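Local coordinates for protein peptidase M14, carboxypeptidase A (Thermoplasmatales archaeon SCGC AB-540-F20, PDB 4XED) that probably trims amino acids from the C-terminal ends of peptides as a zinc carboxypeptidase, its PKD domain here binding calcium and thought to mediate protein binding, at residues 26-40 and 52-64. Sequence-based numbering, arbitrary orientation. Where two conformers were deposited one is given.
With CA (calcium ion), chain B.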
loop_
_atom_site.group_PDB
_atom_site.type_symbol
_atom_site.label_atom_id
_atom_site.label_comp_id
_atom_site.label_asym_id
_atom_site.label_seq_id
_atom_site.Cartn_x
_atom_site.Cartn_y
_atom_site.Cartn_z
ATOM N N TYR A 26 6.613 -3.023 -5.079
ATOM C CA TYR A 26 6.371 -2.066 -3.996
ATOM C C TYR A 26 6.329 -2.795 -2.654
ATOM O O TYR A 26 5.681 -3.824 -2.517
ATOM C CB TYR A 26 5.081 -1.240 -4.299
ATOM C CG TYR A 26 5.342 -0.424 -5.537
ATOM C CD1 TYR A 26 5.919 0.829 -5.463
ATOM C CD2 TYR A 26 5.126 -0.958 -6.795
ATOM C CE1 TYR A 26 6.307 1.513 -6.594
ATOM C CE2 TYR A 26 5.480 -0.257 -7.964
ATOM C CZ TYR A 26 6.083 0.953 -7.848
ATOM O OH TYR A 26 6.446 1.619 -9.015
ATOM N N THR A 27 7.021 -2.202 -1.695
ATOM C CA THR A 27 7.126 -2.737 -0.351
ATOM C C THR A 27 6.215 -1.930 0.568
ATOM O O THR A 27 6.304 -0.693 0.601
ATOM C CB THR A 27 8.572 -2.654 0.140
ATOM O OG1 THR A 27 9.408 -3.410 -0.734
ATOM C CG2 THR A 27 8.680 -3.169 1.558
ATOM N N PHE A 28 5.340 -2.631 1.302
ATOM C CA PHE A 28 4.352 -2.006 2.182
ATOM C C PHE A 28 4.602 -2.498 3.592
ATOM O O PHE A 28 4.778 -3.716 3.809
ATOM C CB PHE A 28 2.924 -2.395 1.779
ATOM C CG PHE A 28 2.538 -1.950 0.389
ATOM C CD1 PHE A 28 2.870 -2.703 -0.724
ATOM C CD2 PHE A 28 1.819 -0.788 0.177
ATOM C CE1 PHE A 28 2.535 -2.305 -2.005
ATOM C CE2 PHE A 28 1.487 -0.383 -1.107
ATOM C CZ PHE A 28 1.846 -1.166 -2.187
ATOM N N VAL A 29 4.555 -1.595 4.561
ATOM C CA VAL A 29 4.602 -2.057 5.947
ATOM C C VAL A 29 4.053 -1.034 6.915
ATOM O O VAL A 29 4.215 0.175 6.733
ATOM C CB VAL A 29 6.047 -2.431 6.384
ATOM C CG1 VAL A 29 6.965 -1.227 6.319
ATOM C CG2 VAL A 29 6.088 -3.084 7.782
ATOM N N THR A 30 3.369 -1.530 7.939
ATOM C CA THR A 30 3.044 -0.719 9.075
ATOM C C THR A 30 3.059 -1.592 10.323
ATOM O O THR A 30 3.244 -2.807 10.232
ATOM C CB THR A 30 1.696 -0.010 8.894
ATOM O OG1 THR A 30 1.655 1.074 9.821
ATOM C CG2 THR A 30 0.503 -0.936 9.134
ATOM N N THR A 31 2.882 -0.947 11.465
ATOM C CA THR A 31 2.675 -1.629 12.733
ATOM C C THR A 31 1.370 -1.159 13.355
ATOM O O THR A 31 0.886 -0.064 13.106
ATOM C CB THR A 31 3.830 -1.353 13.732
ATOM O OG1 THR A 31 3.885 0.031 14.063
ATOM C CG2 THR A 31 5.167 -1.726 13.157
ATOM N N ASP A 32 0.797 -2.031 14.178
ATOM C CA ASP A 32 -0.310 -1.666 15.037
ATOM C C ASP A 32 0.215 -1.492 16.458
ATOM O O ASP A 32 0.953 -2.349 16.924
ATOM C CB ASP A 32 -1.386 -2.756 14.953
ATOM C CG ASP A 32 -2.607 -2.443 15.811
ATOM O OD1 ASP A 32 -2.571 -2.745 17.035
ATOM O OD2 ASP A 32 -3.595 -1.855 15.295
ATOM N N PRO A 33 -0.203 -0.427 17.173
ATOM C CA PRO A 33 0.347 -0.158 18.506
ATOM C C PRO A 33 0.051 -1.235 19.520
ATOM O O PRO A 33 0.758 -1.311 20.526
ATOM C CB PRO A 33 -0.344 1.143 18.917
ATOM C CG PRO A 33 -0.694 1.821 17.658
ATOM C CD PRO A 33 -1.024 0.706 16.696
ATOM N N ASN A 34 -0.981 -2.027 19.262
ATOM C CA ASN A 34 -1.387 -3.092 20.168
ATOM C C ASN A 34 -0.846 -4.436 19.734
ATOM O O ASN A 34 -1.139 -5.457 20.368
ATOM C CB ASN A 34 -2.911 -3.153 20.240
ATOM C CG ASN A 34 -3.542 -1.783 20.333
ATOM O OD1 ASN A 34 -4.179 -1.298 19.407
ATOM N ND2 ASN A 34 -3.348 -1.137 21.468
ATOM N N GLY A 35 -0.085 -4.435 18.637
ATOM C CA GLY A 35 0.465 -5.651 18.058
ATOM C C GLY A 35 -0.524 -6.479 17.256
ATOM O O GLY A 35 -0.237 -7.630 16.918
ATOM N N ASP A 36 -1.678 -5.893 16.933
ATOM C CA ASP A 36 -2.740 -6.602 16.235
ATOM C C ASP A 36 -2.324 -6.944 14.809
ATOM O O ASP A 36 -1.580 -6.207 14.171
ATOM C CB ASP A 36 -3.976 -5.718 16.133
ATOM C CG ASP A 36 -4.551 -5.333 17.485
ATOM O OD1 ASP A 36 -4.422 -6.111 18.461
ATOM O OD2 ASP A 36 -5.183 -4.265 17.566
ATOM N N ASN A 37 -2.830 -8.070 14.307
ATOM C CA ASN A 37 -2.780 -8.350 12.889
ATOM C C ASN A 37 -3.553 -7.292 12.133
ATOM O O ASN A 37 -4.503 -6.691 12.672
ATOM C CB ASN A 37 -3.394 -9.707 12.588
ATOM C CG ASN A 37 -2.557 -10.865 13.059
ATOM O OD1 ASN A 37 -1.378 -10.742 13.387
ATOM N ND2 ASN A 37 -3.181 -12.024 13.093
ATOM N N ILE A 38 -3.132 -7.021 10.902
ATOM C CA ILE A 38 -3.798 -6.002 10.078
ATOM C C ILE A 38 -3.991 -6.442 8.627
ATOM O O ILE A 38 -3.287 -7.324 8.123
ATOM C CB ILE A 38 -3.078 -4.590 10.089
ATOM C CG1 ILE A 38 -1.796 -4.544 9.228
ATOM C CG2 ILE A 38 -2.804 -4.138 11.516
ATOM C CD1 ILE A 38 -0.623 -5.300 9.768
ATOM N N THR A 39 -4.943 -5.798 7.955
ATOM C CA THR A 39 -5.155 -5.948 6.527
ATOM C C THR A 39 -4.858 -4.598 5.871
ATOM O O THR A 39 -4.967 -3.557 6.516
ATOM C CB THR A 39 -6.577 -6.415 6.153
ATOM O OG1 THR A 39 -7.556 -5.556 6.749
ATOM C CG2 THR A 39 -6.795 -7.860 6.602
ATOM N N TYR A 40 -4.472 -4.625 4.601
ATOM C CA TYR A 40 -4.134 -3.429 3.852
ATOM C C TYR A 40 -5.134 -3.168 2.727
ATOM O O TYR A 40 -5.608 -4.096 2.084
ATOM C CB TYR A 40 -2.742 -3.562 3.222
ATOM C CG TYR A 40 -1.595 -3.631 4.203
ATOM C CD1 TYR A 40 -0.980 -2.469 4.676
ATOM C CD2 TYR A 40 -1.122 -4.850 4.658
ATOM C CE1 TYR A 40 0.084 -2.524 5.570
ATOM C CE2 TYR A 40 -0.064 -4.922 5.566
ATOM C CZ TYR A 40 0.541 -3.750 6.008
ATOM O OH TYR A 40 1.583 -3.728 6.912
ATOM N N TRP A 52 -8.345 -4.788 1.305
ATOM C CA TRP A 52 -8.217 -5.423 2.610
ATOM C C TRP A 52 -7.577 -6.814 2.503
ATOM O O TRP A 52 -8.126 -7.839 2.920
ATOM C CB TRP A 52 -9.542 -5.436 3.353
ATOM C CG TRP A 52 -10.116 -4.061 3.541
ATOM C CD1 TRP A 52 -11.326 -3.624 3.092
ATOM C CD2 TRP A 52 -9.498 -2.930 4.187
ATOM N NE1 TRP A 52 -11.511 -2.323 3.429
ATOM C CE2 TRP A 52 -10.408 -1.863 4.092
ATOM C CE3 TRP A 52 -8.283 -2.728 4.850
ATOM C CZ2 TRP A 52 -10.151 -0.609 4.643
ATOM C CZ3 TRP A 52 -8.021 -1.450 5.376
ATOM C CH2 TRP A 52 -8.960 -0.419 5.273
ATOM N N ILE A 53 -6.401 -6.833 1.902
ATOM C CA ILE A 53 -5.632 -8.062 1.777
ATOM C C ILE A 53 -4.913 -8.383 3.095
ATOM O O ILE A 53 -4.531 -7.470 3.844
ATOM C CB ILE A 53 -4.642 -7.977 0.603
ATOM C CG1 ILE A 53 -3.794 -6.700 0.708
ATOM C CG2 ILE A 53 -5.402 -8.061 -0.734
ATOM C CD1 ILE A 53 -2.653 -6.684 -0.191
ATOM N N GLY A 54 -4.767 -9.679 3.380
ATOM C CA GLY A 54 -4.269 -10.126 4.666
ATOM C C GLY A 54 -5.252 -11.090 5.306
ATOM O O GLY A 54 -6.060 -11.688 4.621
ATOM N N PRO A 55 -5.201 -11.255 6.624
ATOM C CA PRO A 55 -4.346 -10.499 7.561
ATOM C C PRO A 55 -2.873 -10.856 7.482
ATOM O O PRO A 55 -2.499 -11.973 7.086
ATOM C CB PRO A 55 -4.910 -10.892 8.934
ATOM C CG PRO A 55 -5.539 -12.230 8.720
ATOM C CD PRO A 55 -6.107 -12.172 7.329
ATOM N N TYR A 56 -2.064 -9.883 7.892
ATOM C CA TYR A 56 -0.625 -10.002 8.057
ATOM C C TYR A 56 -0.254 -9.632 9.488
ATOM O O TYR A 56 -1.010 -8.930 10.178
ATOM C CB TYR A 56 0.109 -9.084 7.101
ATOM C CG TYR A 56 -0.125 -9.420 5.648
ATOM C CD1 TYR A 56 0.496 -10.506 5.044
ATOM C CD2 TYR A 56 -0.989 -8.649 4.879
ATOM C CE1 TYR A 56 0.273 -10.791 3.692
ATOM C CE2 TYR A 56 -1.221 -8.935 3.541
ATOM C CZ TYR A 56 -0.592 -9.995 2.952
ATOM O OH TYR A 56 -0.842 -10.268 1.623
ATOM N N ALA A 57 0.915 -10.078 9.954
ATOM C CA ALA A 57 1.418 -9.687 11.264
ATOM C C ALA A 57 1.713 -8.192 11.263
ATOM O O ALA A 57 2.217 -7.641 10.252
ATOM C CB ALA A 57 2.687 -10.459 11.591
ATOM N N SER A 58 1.519 -7.569 12.423
ATOM C CA SER A 58 2.013 -6.230 12.617
ATOM C C SER A 58 3.517 -6.209 12.327
ATOM O O SER A 58 4.257 -7.045 12.835
ATOM C CB SER A 58 1.701 -5.765 14.028
ATOM O OG SER A 58 2.219 -4.485 14.313
ATOM N N GLY A 59 3.952 -5.269 11.491
ATOM C CA GLY A 59 5.370 -5.073 11.214
ATOM C C GLY A 59 5.969 -5.920 10.120
ATOM O O GLY A 59 7.145 -5.782 9.784
ATOM N N GLU A 60 5.158 -6.787 9.545
ATOM C CA GLU A 60 5.589 -7.624 8.447
ATOM C C GLU A 60 5.608 -6.870 7.135
ATOM O O GLU A 60 4.605 -6.289 6.741
ATOM C CB GLU A 60 4.652 -8.820 8.340
ATOM C CG GLU A 60 4.997 -9.804 7.232
ATOM C CD GLU A 60 3.993 -10.954 7.113
ATOM O OE1 GLU A 60 3.076 -11.067 7.986
ATOM O OE2 GLU A 60 4.128 -11.698 6.128
ATOM N N GLU A 61 6.748 -6.852 6.458
ATOM C CA GLU A 61 6.835 -6.207 5.137
ATOM C C GLU A 61 6.193 -7.112 4.099
ATOM O O GLU A 61 6.462 -8.321 4.074
ATOM C CB GLU A 61 8.275 -5.897 4.743
ATOM C CG GLU A 61 8.938 -4.827 5.596
ATOM C CD GLU A 61 10.358 -4.529 5.114
ATOM O OE1 GLU A 61 11.256 -5.408 5.268
ATOM O OE2 GLU A 61 10.589 -3.434 4.556
ATOM N N VAL A 62 5.318 -6.528 3.293
ATOM C CA VAL A 62 4.641 -7.276 2.249
ATOM C C VAL A 62 4.930 -6.581 0.932
ATOM O O VAL A 62 4.824 -5.354 0.827
ATOM C CB VAL A 62 3.134 -7.435 2.549
ATOM C CG1 VAL A 62 2.935 -8.205 3.799
ATOM C CG2 VAL A 62 2.466 -6.155 2.710
ATOM N N ILE A 63 5.308 -7.362 -0.081
ATOM C CA ILE A 63 5.752 -6.830 -1.356
ATOM C C ILE A 63 4.765 -7.239 -2.424
ATOM O O ILE A 63 4.506 -8.434 -2.601
ATOM C CB ILE A 63 7.218 -7.259 -1.681
ATOM C CG1 ILE A 63 8.126 -6.735 -0.530
ATOM C CG2 ILE A 63 7.608 -6.776 -3.044
ATOM C CD1 ILE A 63 9.543 -7.149 -0.429
ATOM N N PHE A 64 4.196 -6.263 -3.127
ATOM C CA PHE A 64 3.288 -6.496 -4.244
ATOM C C PHE A 64 3.758 -5.763 -5.468
ATOM O O PHE A 64 4.240 -4.639 -5.362
ATOM C CB PHE A 64 1.889 -6.025 -3.898
ATOM C CG PHE A 64 1.308 -6.708 -2.716
ATOM C CD1 PHE A 64 1.112 -8.084 -2.698
ATOM C CD2 PHE A 64 0.963 -5.966 -1.616
ATOM C CE1 PHE A 64 0.576 -8.703 -1.581
ATOM C CE2 PHE A 64 0.429 -6.562 -0.513
ATOM C CZ PHE A 64 0.239 -7.939 -0.483
HETATM CA CA CA B . -5.074 -1.960 17.219
HETATM O O HOH W 1 0.415 -9.044 14.647
HETATM O O HOH W 2 2.120 -6.182 7.814
#
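Tyr40 turns its CG away from its own carbonyl carbon (chi1 -66°) and Tyr56 does the same (chi1 -63°); from these positions the two side chains cross at about a right angle, Tyr56 CD2 coming in at the edge of the Tyr40 ring, 3.8 Å from Tyr40 CD2. This is the inside of the PKD beta sandwich: strand 26-29 pairs antiparallel with 62-64 in one sheet, strand 38-40 with 53-56 in the other, and each segment crosses from sheet to sheet. Val62 reaches across with both methyls, CG1 over one face of the Tyr56 ring and CG2 4.0 Å from Tyr40 CE2. Further along, the Phe28 and Phe64 rings meet obliquely, and both touch Ile42. The Tyr40 hydroxyl accepts from Thr30 N at 3.0 Å and donates to a water, which in turn donates to Ala57 O and Glu60 O. A phenylalanine in place of Tyr40 would probably leave Thr30 N without its acceptor and this water without its donor, loosening the tie between the sheets. On the 38-43/49-56 hairpin, Trp52 and Ile53 both face Tyr40 in a G1 beta bulge, and Thr39 OG1 sits 3.5 Å from Trp52 CE3. At the far end Asp32, Asn34 and Asp36 bind calcium, completed by Asn4, Asp5 and Asp82. Asp32 OD1 also accepts from Asn34 N, an Asx turn, and from Asp36 N on the opposite face of the carboxylate. Beside this loop, Ser58 OG receives Asp32 N at 2.8 Å in a nearly straight bond, 165° at the hydrogen.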